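Local coordinates for protein fusion DH (Streptomyces sp. MJ635-86F5, PDB 6K97) that is an engineered fusion of the split polyketide synthase dehydratase domain from cremimycin biosynthesis, a lyase that probably removes water from carrier-bound hydroxyacyl intermediates, at residues Phe274-His285 with Ala315-Pro326; Cys91-Pro102 with Val141-Pro150. One frame throughout, in Å; residues are numbered along the deposited sequence.

Contact 1: residues Phe274-His285 with Ala315-Pro326; sequences FLPFALRRVRVH and AVVSVGSVALRP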
loop_
_atom_site.group_PDB
_atom_site.type_symbol
_atom_site.label_atom_id
_atom_site.label_comp_id
_atom_site.label_asym_id
_atom_site.label_seq_id
_atom_site.Cartn_x
_atom_site.Cartn_y
_atom_site.Cartn_z
ATOM N N PHE A 274 2.249 19.916 28.547
ATOM C CA PHE A 274 1.657 20.561 27.391
ATOM C C PHE A 274 2.413 20.057 26.215
ATOM O O PHE A 274 3.632 20.147 26.192
ATOM C CB PHE A 274 1.801 22.070 27.497
ATOM C CG PHE A 274 0.710 22.732 28.322
ATOM C CD1 PHE A 274 0.852 22.898 29.693
ATOM C CD2 PHE A 274 -0.461 23.200 27.712
ATOM C CE1 PHE A 274 -0.131 23.522 30.454
ATOM C CE2 PHE A 274 -1.465 23.818 28.469
ATOM C CZ PHE A 274 -1.299 23.970 29.853
ATOM N N LEU A 275 1.702 19.466 25.270
ATOM C CA LEU A 275 2.277 18.938 24.031
ATOM C C LEU A 275 1.558 19.499 22.806
ATOM O O LEU A 275 0.393 19.911 22.904
ATOM C CB LEU A 275 2.099 17.419 23.982
ATOM C CG LEU A 275 2.827 16.580 25.026
ATOM C CD1 LEU A 275 2.481 15.100 24.852
ATOM C CD2 LEU A 275 4.333 16.815 24.954
ATOM N N PRO A 276 2.226 19.462 21.639
ATOM C CA PRO A 276 1.570 19.839 20.406
ATOM C C PRO A 276 0.458 18.899 20.100
ATOM O O PRO A 276 0.608 17.715 20.328
ATOM C CB PRO A 276 2.678 19.716 19.348
ATOM C CG PRO A 276 3.949 19.961 20.115
ATOM C CD PRO A 276 3.688 19.303 21.462
ATOM N N PHE A 277 -0.679 19.421 19.648
ATOM C CA PHE A 277 -1.766 18.555 19.141
ATOM C C PHE A 277 -2.279 19.014 17.785
ATOM O O PHE A 277 -3.017 18.294 17.202
ATOM C CB PHE A 277 -2.950 18.413 20.079
ATOM C CG PHE A 277 -3.874 19.594 20.115
ATOM C CD1 PHE A 277 -3.587 20.712 20.925
ATOM C CD2 PHE A 277 -5.074 19.599 19.417
ATOM C CE1 PHE A 277 -4.461 21.786 20.995
ATOM C CE2 PHE A 277 -5.968 20.691 19.515
ATOM C CZ PHE A 277 -5.643 21.780 20.259
ATOM N N ALA A 278 -2.017 20.249 17.362
ATOM C CA ALA A 278 -2.587 20.722 16.083
ATOM C C ALA A 278 -1.632 21.708 15.441
ATOM O O ALA A 278 -1.033 22.530 16.119
ATOM C CB ALA A 278 -3.961 21.346 16.250
ATOM N N LEU A 279 -1.433 21.556 14.147
ATOM C CA LEU A 279 -0.549 22.418 13.389
ATOM C C LEU A 279 -1.351 22.876 12.192
ATOM O O LEU A 279 -2.163 22.137 11.712
ATOM C CB LEU A 279 0.698 21.642 12.939
ATOM C CG LEU A 279 1.696 21.330 14.037
ATOM C CD1 LEU A 279 1.521 19.919 14.540
ATOM C CD2 LEU A 279 3.132 21.514 13.568
ATOM N N ARG A 280 -1.065 24.077 11.702
ATOM C CA ARG A 280 -1.708 24.675 10.522
ATOM C C ARG A 280 -0.676 25.339 9.629
ATOM O O ARG A 280 0.157 26.110 10.122
ATOM C CB ARG A 280 -2.656 25.777 10.926
ATOM C CG ARG A 280 -3.892 25.344 11.674
ATOM C CD ARG A 280 -4.624 26.600 12.201
ATOM N NE ARG A 280 -5.829 26.205 12.918
ATOM C CZ ARG A 280 -6.936 25.753 12.328
ATOM N NH1 ARG A 280 -7.985 25.401 13.063
ATOM N NH2 ARG A 280 -7.018 25.654 11.012
ATOM N N ARG A 281 -0.775 25.087 8.319
ATOM C CA ARG A 281 0.035 25.796 7.318
ATOM C C ARG A 281 1.544 25.576 7.503
ATOM O O ARG A 281 2.336 26.520 7.693
ATOM C CB ARG A 281 -0.353 27.286 7.237
ATOM C CG ARG A 281 -1.648 27.509 6.437
ATOM C CD ARG A 281 -2.434 28.805 6.741
ATOM N NE ARG A 281 -1.611 29.963 7.179
ATOM C CZ ARG A 281 -1.607 30.550 8.400
ATOM N NH1 ARG A 281 -0.808 31.601 8.595
ATOM N NH2 ARG A 281 -2.385 30.131 9.416
ATOM N N VAL A 282 1.936 24.301 7.461
ATOM C CA VAL A 282 3.359 23.934 7.493
ATOM C C VAL A 282 3.880 23.845 6.045
ATOM O O VAL A 282 3.331 23.103 5.253
ATOM C CB VAL A 282 3.584 22.591 8.174
ATOM C CG1 VAL A 282 5.042 22.340 8.311
ATOM C CG2 VAL A 282 2.959 22.584 9.547
ATOM N N ARG A 283 4.852 24.684 5.705
ATOM C CA ARG A 283 5.366 24.834 4.351
ATOM C C ARG A 283 6.874 24.817 4.459
ATOM O O ARG A 283 7.431 25.618 5.181
ATOM C CB ARG A 283 4.918 26.163 3.764
ATOM C CG ARG A 283 5.297 26.320 2.278
ATOM C CD ARG A 283 4.871 27.645 1.638
ATOM N NE ARG A 283 3.648 27.477 0.837
ATOM C CZ ARG A 283 2.409 27.572 1.319
ATOM N NH1 ARG A 283 2.199 27.846 2.610
ATOM N NH2 ARG A 283 1.376 27.375 0.515
ATOM N N VAL A 284 7.518 23.817 3.859
ATOM C CA VAL A 284 8.955 23.716 3.826
ATOM C C VAL A 284 9.417 24.219 2.482
ATOM O O VAL A 284 8.914 23.738 1.498
ATOM C CB VAL A 284 9.411 22.293 3.920
ATOM C CG1 VAL A 284 10.914 22.208 3.804
ATOM C CG2 VAL A 284 8.997 21.736 5.252
ATOM N N HIS A 285 10.359 25.176 2.440
ATOM C CA HIS A 285 10.849 25.717 1.150
ATOM C C HIS A 285 12.124 24.989 0.684
ATOM O O HIS A 285 12.412 24.954 -0.498
ATOM C CB HIS A 285 11.096 27.238 1.229
ATOM C CG HIS A 285 9.973 28.006 1.855
ATOM N ND1 HIS A 285 8.915 28.504 1.130
ATOM C CD2 HIS A 285 9.717 28.310 3.149
ATOM C CE1 HIS A 285 8.076 29.120 1.942
ATOM N NE2 HIS A 285 8.526 28.991 3.177
ATOM N N ALA A 315 15.364 30.949 3.443
ATOM C CA ALA A 315 14.139 30.557 4.119
ATOM C C ALA A 315 13.992 29.017 4.066
ATOM O O ALA A 315 14.149 28.426 3.018
ATOM C CB ALA A 315 12.977 31.232 3.431
ATOM N N VAL A 316 13.727 28.362 5.178
ATOM C CA VAL A 316 13.633 26.910 5.189
ATOM C C VAL A 316 12.213 26.463 5.464
ATOM O O VAL A 316 11.667 25.654 4.713
ATOM C CB VAL A 316 14.535 26.291 6.258
ATOM C CG1 VAL A 316 14.249 24.815 6.482
ATOM C CG2 VAL A 316 15.971 26.501 5.896
ATOM N N VAL A 317 11.626 26.916 6.563
ATOM C CA VAL A 317 10.289 26.459 6.899
ATOM C C VAL A 317 9.539 27.511 7.607
ATOM O O VAL A 317 10.116 28.320 8.340
ATOM C CB VAL A 317 10.335 25.177 7.742
ATOM C CG1 VAL A 317 11.171 25.365 8.960
ATOM C CG2 VAL A 317 8.955 24.714 8.139
ATOM N N SER A 318 8.242 27.528 7.371
ATOM C CA SER A 318 7.330 28.325 8.189
ATOM C C SER A 318 6.125 27.484 8.655
ATOM O O SER A 318 5.754 26.506 7.981
ATOM C CB SER A 318 6.896 29.576 7.409
ATOM O OG SER A 318 5.958 29.272 6.437
ATOM N N VAL A 319 5.538 27.877 9.794
ATOM C CA VAL A 319 4.409 27.178 10.427
ATOM C C VAL A 319 3.387 28.210 10.760
ATOM O O VAL A 319 3.621 29.067 11.612
ATOM C CB VAL A 319 4.832 26.438 11.690
ATOM C CG1 VAL A 319 3.710 25.617 12.291
ATOM C CG2 VAL A 319 5.997 25.531 11.379
ATOM N N GLY A 320 2.242 28.150 10.088
ATOM C CA GLY A 320 1.152 29.077 10.367
ATOM C C GLY A 320 0.833 29.042 11.826
ATOM O O GLY A 320 0.690 30.063 12.444
ATOM N N SER A 321 0.749 27.855 12.424
ATOM C CA SER A 321 0.309 27.799 13.813
ATOM C C SER A 321 0.643 26.457 14.423
ATOM O O SER A 321 0.520 25.440 13.751
ATOM C CB SER A 321 -1.211 28.055 13.889
ATOM O OG SER A 321 -1.612 28.147 15.234
ATOM N N VAL A 322 1.079 26.465 15.688
ATOM C CA VAL A 322 1.238 25.223 16.453
ATOM C C VAL A 322 0.524 25.398 17.759
ATOM O O VAL A 322 0.908 26.300 18.516
ATOM C CB VAL A 322 2.671 24.911 16.844
ATOM C CG1 VAL A 322 2.712 23.552 17.563
ATOM C CG2 VAL A 322 3.553 24.887 15.638
ATOM N N ALA A 323 -0.478 24.541 18.028
ATOM C CA ALA A 323 -1.313 24.655 19.229
ATOM C C ALA A 323 -0.908 23.571 20.238
ATOM O O ALA A 323 -0.753 22.410 19.866
ATOM C CB ALA A 323 -2.774 24.479 18.869
ATOM N N LEU A 324 -0.725 23.948 21.504
ATOM C CA LEU A 324 -0.390 22.960 22.562
ATOM C C LEU A 324 -1.557 22.712 23.488
ATOM O O LEU A 324 -2.418 23.553 23.631
ATOM C CB LEU A 324 0.834 23.385 23.383
ATOM C CG LEU A 324 2.224 23.209 22.733
ATOM C CD1 LEU A 324 2.347 24.187 21.591
ATOM C CD2 LEU A 324 3.356 23.481 23.728
ATOM N N ARG A 325 -1.574 21.563 24.134
ATOM C CA ARG A 325 -2.650 21.255 25.105
ATOM C C ARG A 325 -2.117 20.451 26.297
ATOM O O ARG A 325 -1.087 19.847 26.189
ATOM C CB ARG A 325 -3.819 20.491 24.461
ATOM C CG ARG A 325 -3.385 19.125 23.988
ATOM C CD ARG A 325 -4.428 18.253 23.307
ATOM N NE ARG A 325 -5.663 18.190 24.068
ATOM C CZ ARG A 325 -6.559 17.213 23.999
ATOM N NH1 ARG A 325 -6.382 16.138 23.224
ATOM N NH2 ARG A 325 -7.663 17.306 24.748
ATOM N N PRO A 326 -2.866 20.420 27.397
ATOM C CA PRO A 326 -2.466 19.693 28.602
ATOM C C PRO A 326 -2.615 18.228 28.374
ATOM O O PRO A 326 -3.594 17.816 27.813
ATOM C CB PRO A 326 -3.505 20.123 29.665
ATOM C CG PRO A 326 -4.285 21.262 29.093
ATOM C CD PRO A 326 -4.170 21.115 27.594
HETATM O O HOH W 1 3.247 28.746 6.656
#
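The ring of F277 and the aliphatic part of R325 touch, F277 CG lying 3.5 Å from R325 CD. The two side chains cross at about a right angle. With CG of R325 between the backbone N and the carbonyl carbon (chi1 65°), CG and CD are carried up to the ring, next to CB; the guanidinium ends too far off for more than a weak cation-pi attraction. R281, bent at chi3, lays one face of its guanidinium over G320, CZ being 3.7 Å from G320 CA.

Branched apolar pairs line the side that bears L279, V282 and V284. L279 CD2 meets V322 CG2 at 4.0 Å, and V282 CG2 meets V319 CG1 at 4.2 Å, each pair side by side and pointing the same way. Both strands belong to the C-terminal hot-dog half, where helix 252-266 packs under the sheet and touches P276 and L324.

The antiparallel ladder is broken by two classic bulges. At the first, F277 and A278 both face A323: F277 N donates to A323 O (3.0 Å), and A323 N to A278 O (2.8 Å). At the second, G320 and S321 both face R280, and the chain turns a corner at G320. Beside it R281 O accepts from G320 N and from a water 2.6 Å away, which also hydrogen-bonds S318 OG at 2.8 Å.

Contact 2: residues Cys91-Pro102 with Val141-Pro150; sequences CDEITELVLHTP and VEHADGSIGP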
loop_
_atom_site.group_PDB
_atom_site.type_symbol
_atom_site.label_atom_id
_atom_site.label_comp_id
_atom_site.label_asym_id
_atom_site.label_seq_id
_atom_site.Cartn_x
_atom_site.Cartn_y
_atom_site.Cartn_z
ATOM N N CYS A 91 2.112 18.366 -3.285
ATOM C CA CYS A 91 1.450 19.449 -2.514
ATOM C C CYS A 91 2.427 20.372 -1.794
ATOM O O CYS A 91 3.401 19.932 -1.214
ATOM C CB CYS A 91 0.463 18.878 -1.493
ATOM S SG CYS A 91 -0.811 17.816 -2.158
ATOM N N ASP A 92 2.119 21.656 -1.769
ATOM C CA ASP A 92 3.042 22.687 -1.208
ATOM C C ASP A 92 3.003 22.827 0.297
ATOM O O ASP A 92 3.867 23.450 0.895
ATOM C CB ASP A 92 2.695 24.062 -1.799
ATOM C CG ASP A 92 2.989 24.164 -3.311
ATOM O OD1 ASP A 92 3.889 23.441 -3.812
ATOM O OD2 ASP A 92 2.309 24.995 -3.968
ATOM N N GLU A 93 2.019 22.227 0.936
ATOM C CA GLU A 93 1.688 22.623 2.292
ATOM C C GLU A 93 1.007 21.480 3.029
ATOM O O GLU A 93 0.222 20.700 2.417
ATOM C CB GLU A 93 0.716 23.772 2.157
ATOM C CG GLU A 93 0.272 24.359 3.445
ATOM C CD GLU A 93 -0.668 25.529 3.275
ATOM O OE1 GLU A 93 -1.919 25.283 3.061
ATOM O OE2 GLU A 93 -0.130 26.662 3.355
ATOM N N ILE A 94 1.310 21.341 4.317
ATOM C CA ILE A 94 0.418 20.624 5.209
ATOM C C ILE A 94 -0.519 21.723 5.652
ATOM O O ILE A 94 -0.118 22.698 6.229
ATOM C CB ILE A 94 1.114 20.025 6.420
ATOM C CG1 ILE A 94 2.221 19.086 5.987
ATOM C CG2 ILE A 94 0.130 19.297 7.317
ATOM C CD1 ILE A 94 3.135 18.737 7.134
ATOM N N THR A 95 -1.779 21.565 5.324
ATOM C CA THR A 95 -2.759 22.595 5.537
ATOM C C THR A 95 -3.155 22.525 6.963
ATOM O O THR A 95 -3.259 23.527 7.612
ATOM C CB THR A 95 -3.973 22.409 4.595
ATOM O OG1 THR A 95 -3.570 22.845 3.297
ATOM C CG2 THR A 95 -5.131 23.260 5.017
ATOM N N GLU A 96 -3.351 21.317 7.460
ATOM C CA GLU A 96 -3.745 21.181 8.850
ATOM C C GLU A 96 -3.452 19.749 9.280
ATOM O O GLU A 96 -3.561 18.825 8.474
ATOM C CB GLU A 96 -5.227 21.678 8.998
ATOM C CG GLU A 96 -6.041 20.857 9.947
ATOM C CD GLU A 96 -6.662 19.675 9.277
ATOM O OE1 GLU A 96 -6.685 19.535 8.019
ATOM O OE2 GLU A 96 -7.149 18.878 10.080
ATOM N N LEU A 97 -2.989 19.591 10.516
ATOM C CA LEU A 97 -2.649 18.289 11.072
ATOM C C LEU A 97 -2.970 18.253 12.536
ATOM O O LEU A 97 -2.543 19.145 13.277
ATOM C CB LEU A 97 -1.157 17.970 10.915
ATOM C CG LEU A 97 -0.762 16.495 11.233
ATOM C CD1 LEU A 97 -1.230 15.521 10.125
ATOM C CD2 LEU A 97 0.749 16.358 11.446
ATOM N N VAL A 98 -3.647 17.180 12.962
ATOM C CA VAL A 98 -4.029 16.996 14.341
ATOM C C VAL A 98 -3.566 15.636 14.834
ATOM O O VAL A 98 -3.797 14.611 14.182
ATOM C CB VAL A 98 -5.561 17.047 14.452
ATOM C CG1 VAL A 98 -6.017 16.877 15.877
ATOM C CG2 VAL A 98 -6.107 18.348 13.880
ATOM N N LEU A 99 -2.939 15.616 16.004
ATOM C CA LEU A 99 -2.427 14.410 16.647
ATOM C C LEU A 99 -3.414 13.855 17.664
ATOM O O LEU A 99 -4.061 14.601 18.357
ATOM C CB LEU A 99 -1.156 14.777 17.374
ATOM C CG LEU A 99 -0.200 15.625 16.536
ATOM C CD1 LEU A 99 1.045 15.944 17.353
ATOM C CD2 LEU A 99 0.187 14.924 15.258
ATOM N N HIS A 100 -3.553 12.551 17.724
ATOM C CA HIS A 100 -4.522 11.885 18.558
ATOM C C HIS A 100 -3.745 10.947 19.504
ATOM O O HIS A 100 -2.880 11.394 20.211
ATOM C CB HIS A 100 -5.476 11.056 17.666
ATOM C CG HIS A 100 -6.160 11.855 16.604
ATOM N ND1 HIS A 100 -7.120 12.802 16.886
ATOM C CD2 HIS A 100 -6.012 11.864 15.261
ATOM C CE1 HIS A 100 -7.524 13.370 15.767
ATOM N NE2 HIS A 100 -6.858 12.826 14.770
ATOM N N THR A 101 -3.966 9.629 19.426
ATOM C CA THR A 101 -3.273 8.695 20.300
ATOM C C THR A 101 -1.754 8.642 20.024
ATOM O O THR A 101 -1.316 8.607 18.891
ATOM C CB THR A 101 -3.912 7.293 20.138
ATOM O OG1 THR A 101 -5.339 7.411 20.321
ATOM C CG2 THR A 101 -3.382 6.277 21.198
ATOM N N PRO A 102 -0.939 8.651 21.073
ATOM C CA PRO A 102 0.467 8.587 20.773
ATOM C C PRO A 102 0.896 7.221 20.313
ATOM O O PRO A 102 0.133 6.263 20.436
ATOM C CB PRO A 102 1.150 8.954 22.122
ATOM C CG PRO A 102 0.093 8.962 23.150
ATOM C CD PRO A 102 -1.204 9.131 22.439
ATOM N N VAL A 141 -4.065 1.824 14.935
ATOM C CA VAL A 141 -4.286 2.955 15.802
ATOM C C VAL A 141 -3.953 4.197 15.009
ATOM O O VAL A 141 -2.898 4.266 14.410
ATOM C CB VAL A 141 -3.378 2.896 17.026
ATOM C CG1 VAL A 141 -3.620 4.096 17.923
ATOM C CG2 VAL A 141 -3.597 1.580 17.771
ATOM N N GLU A 142 -4.868 5.156 15.004
ATOM C CA GLU A 142 -4.702 6.413 14.298
ATOM C C GLU A 142 -3.966 7.419 15.201
ATOM O O GLU A 142 -4.420 7.681 16.303
ATOM C CB GLU A 142 -6.063 6.976 13.862
ATOM C CG GLU A 142 -5.899 8.254 13.022
ATOM C CD GLU A 142 -7.198 8.802 12.399
ATOM O OE1 GLU A 142 -7.731 8.172 11.459
ATOM O OE2 GLU A 142 -7.661 9.887 12.840
ATOM N N HIS A 143 -2.806 7.906 14.745
ATOM C CA HIS A 143 -2.028 8.883 15.486
ATOM C C HIS A 143 -2.214 10.309 14.961
ATOM O O HIS A 143 -2.094 11.277 15.694
ATOM C CB HIS A 143 -0.538 8.511 15.416
ATOM C CG HIS A 143 -0.245 7.110 15.854
ATOM N ND1 HIS A 143 -0.525 6.661 17.121
ATOM C CD2 HIS A 143 0.246 6.041 15.171
ATOM C CE1 HIS A 143 -0.201 5.380 17.209
ATOM N NE2 HIS A 143 0.259 4.977 16.031
ATOM N N ALA A 144 -2.519 10.452 13.677
ATOM C CA ALA A 144 -2.701 11.783 13.122
ATOM C C ALA A 144 -3.547 11.761 11.919
ATOM O O ALA A 144 -3.597 10.759 11.181
ATOM C CB ALA A 144 -1.366 12.402 12.774
ATOM N N ASP A 145 -4.242 12.871 11.700
ATOM C CA ASP A 145 -4.862 13.093 10.394
ATOM C C ASP A 145 -4.953 14.568 10.053
ATOM O O ASP A 145 -4.704 15.444 10.901
ATOM C CB ASP A 145 -6.210 12.374 10.298
ATOM C CG ASP A 145 -7.192 12.830 11.267
ATOM O OD1 ASP A 145 -6.978 13.833 11.968
ATOM O OD2 ASP A 145 -8.214 12.157 11.332
ATOM N N GLY A 146 -5.269 14.849 8.821
ATOM C CA GLY A 146 -5.245 16.233 8.354
ATOM C C GLY A 146 -5.346 16.259 6.850
ATOM O O GLY A 146 -5.960 15.398 6.235
ATOM N N SER A 147 -4.817 17.309 6.272
ATOM C CA SER A 147 -4.881 17.477 4.836
ATOM C C SER A 147 -3.657 18.206 4.318
ATOM O O SER A 147 -3.004 18.966 5.055
ATOM C CB SER A 147 -6.126 18.245 4.426
ATOM O OG SER A 147 -6.305 19.308 5.309
ATOM N N ILE A 148 -3.361 17.946 3.059
ATOM C CA ILE A 148 -2.260 18.555 2.359
ATOM C C ILE A 148 -2.813 19.150 1.064
ATOM O O ILE A 148 -3.843 18.712 0.597
ATOM C CB ILE A 148 -1.156 17.546 2.055
ATOM C CG1 ILE A 148 -1.681 16.405 1.173
ATOM C CG2 ILE A 148 -0.620 16.986 3.343
ATOM C CD1 ILE A 148 -0.634 15.350 0.814
ATOM N N GLY A 149 -2.162 20.183 0.540
ATOM C CA GLY A 149 -2.646 20.875 -0.671
ATOM C C GLY A 149 -1.784 22.088 -0.986
ATOM O O GLY A 149 -0.649 22.155 -0.496
ATOM N N PRO A 150 -2.311 23.057 -1.766
ATOM C CA PRO A 150 -1.624 24.303 -2.219
ATOM C C PRO A 150 -1.409 25.406 -1.211
ATOM O O PRO A 150 -2.304 25.614 -0.408
ATOM C CB PRO A 150 -2.560 24.820 -3.331
ATOM C CG PRO A 150 -3.192 23.579 -3.872
ATOM C CD PRO A 150 -3.462 22.755 -2.652
#
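Two neighbouring antiparallel strands of the N-terminal hot-dog half, 93-99 and 141-149, make this contact, with a classic bulge where T95 and E96 both face S147. T95 N donates to S147 O at 2.9 Å, whereas E96 N reaches the same oxygen only weakly. S147 N donates to E96 O, and S147 OG donates to E96 OE1 at 2.7 Å, nearly in line with the C-O bond. The glutamate, bent at chi2, folds back over G146 to take that bond. Next to it T95 OG1 gives its hydrogen to the anti lone pair of E93 OE1; the other oxygen of E93 is salt-bridged to R283.

Apolar groups lie on the opposite face of the sheet. C91 SG touches I148 CG1 at 3.7 Å, and L99 CD2 sits 3.9 Å from A144 CB, while helix 75-88 covers I94 and L99 from the same side.

Histidines work the far end. H100 NE2 donates to D145 OD1 at 3.0 Å in a nearly straight bond (171°). The carboxylate stands almost perpendicular to the ring, so that the donor, in the plane of its own imidazole, comes in from above the carboxylate plane. E142 runs alongside H100, with OE2 3.5 Å from H100 CD2. H143 ND1 donates to T101 O at 2.7 Å, again in the ring plane but from above the carbonyl plane, and its NE2 is bonded to S132, so both ring nitrogens are engaged and the rotation of the ring is fixed.

E142 OE2 and D145 OD2 lie 2.8 Å apart, a doubtful approach for two acceptors; acids so close could either favour a protonated H100 or keep a proton between themselves.

In the fold
Contacts 1 and 2 are each a pair of antiparallel strands, one in each hot-dog half, and both are partly buried. Strands 273-284 and 93-99 are neighbours, so the two contacts meet edge to edge along the seam of the double hot dog: R283 NH1 forms a salt bridge with E93 OE2 at 2.7 Å, and L279 N lies 2.8 Å from L97 O, a probable hydrogen bond. The halves were joined by engineering, so this seam belongs to the construct and need not be the natural one. Each contact has an apolar side packed on its own half's helix, 252-266 or 75-88. On their more exposed sides they differ: contact 1 carries arginines, contact 2 carboxylates and histidine.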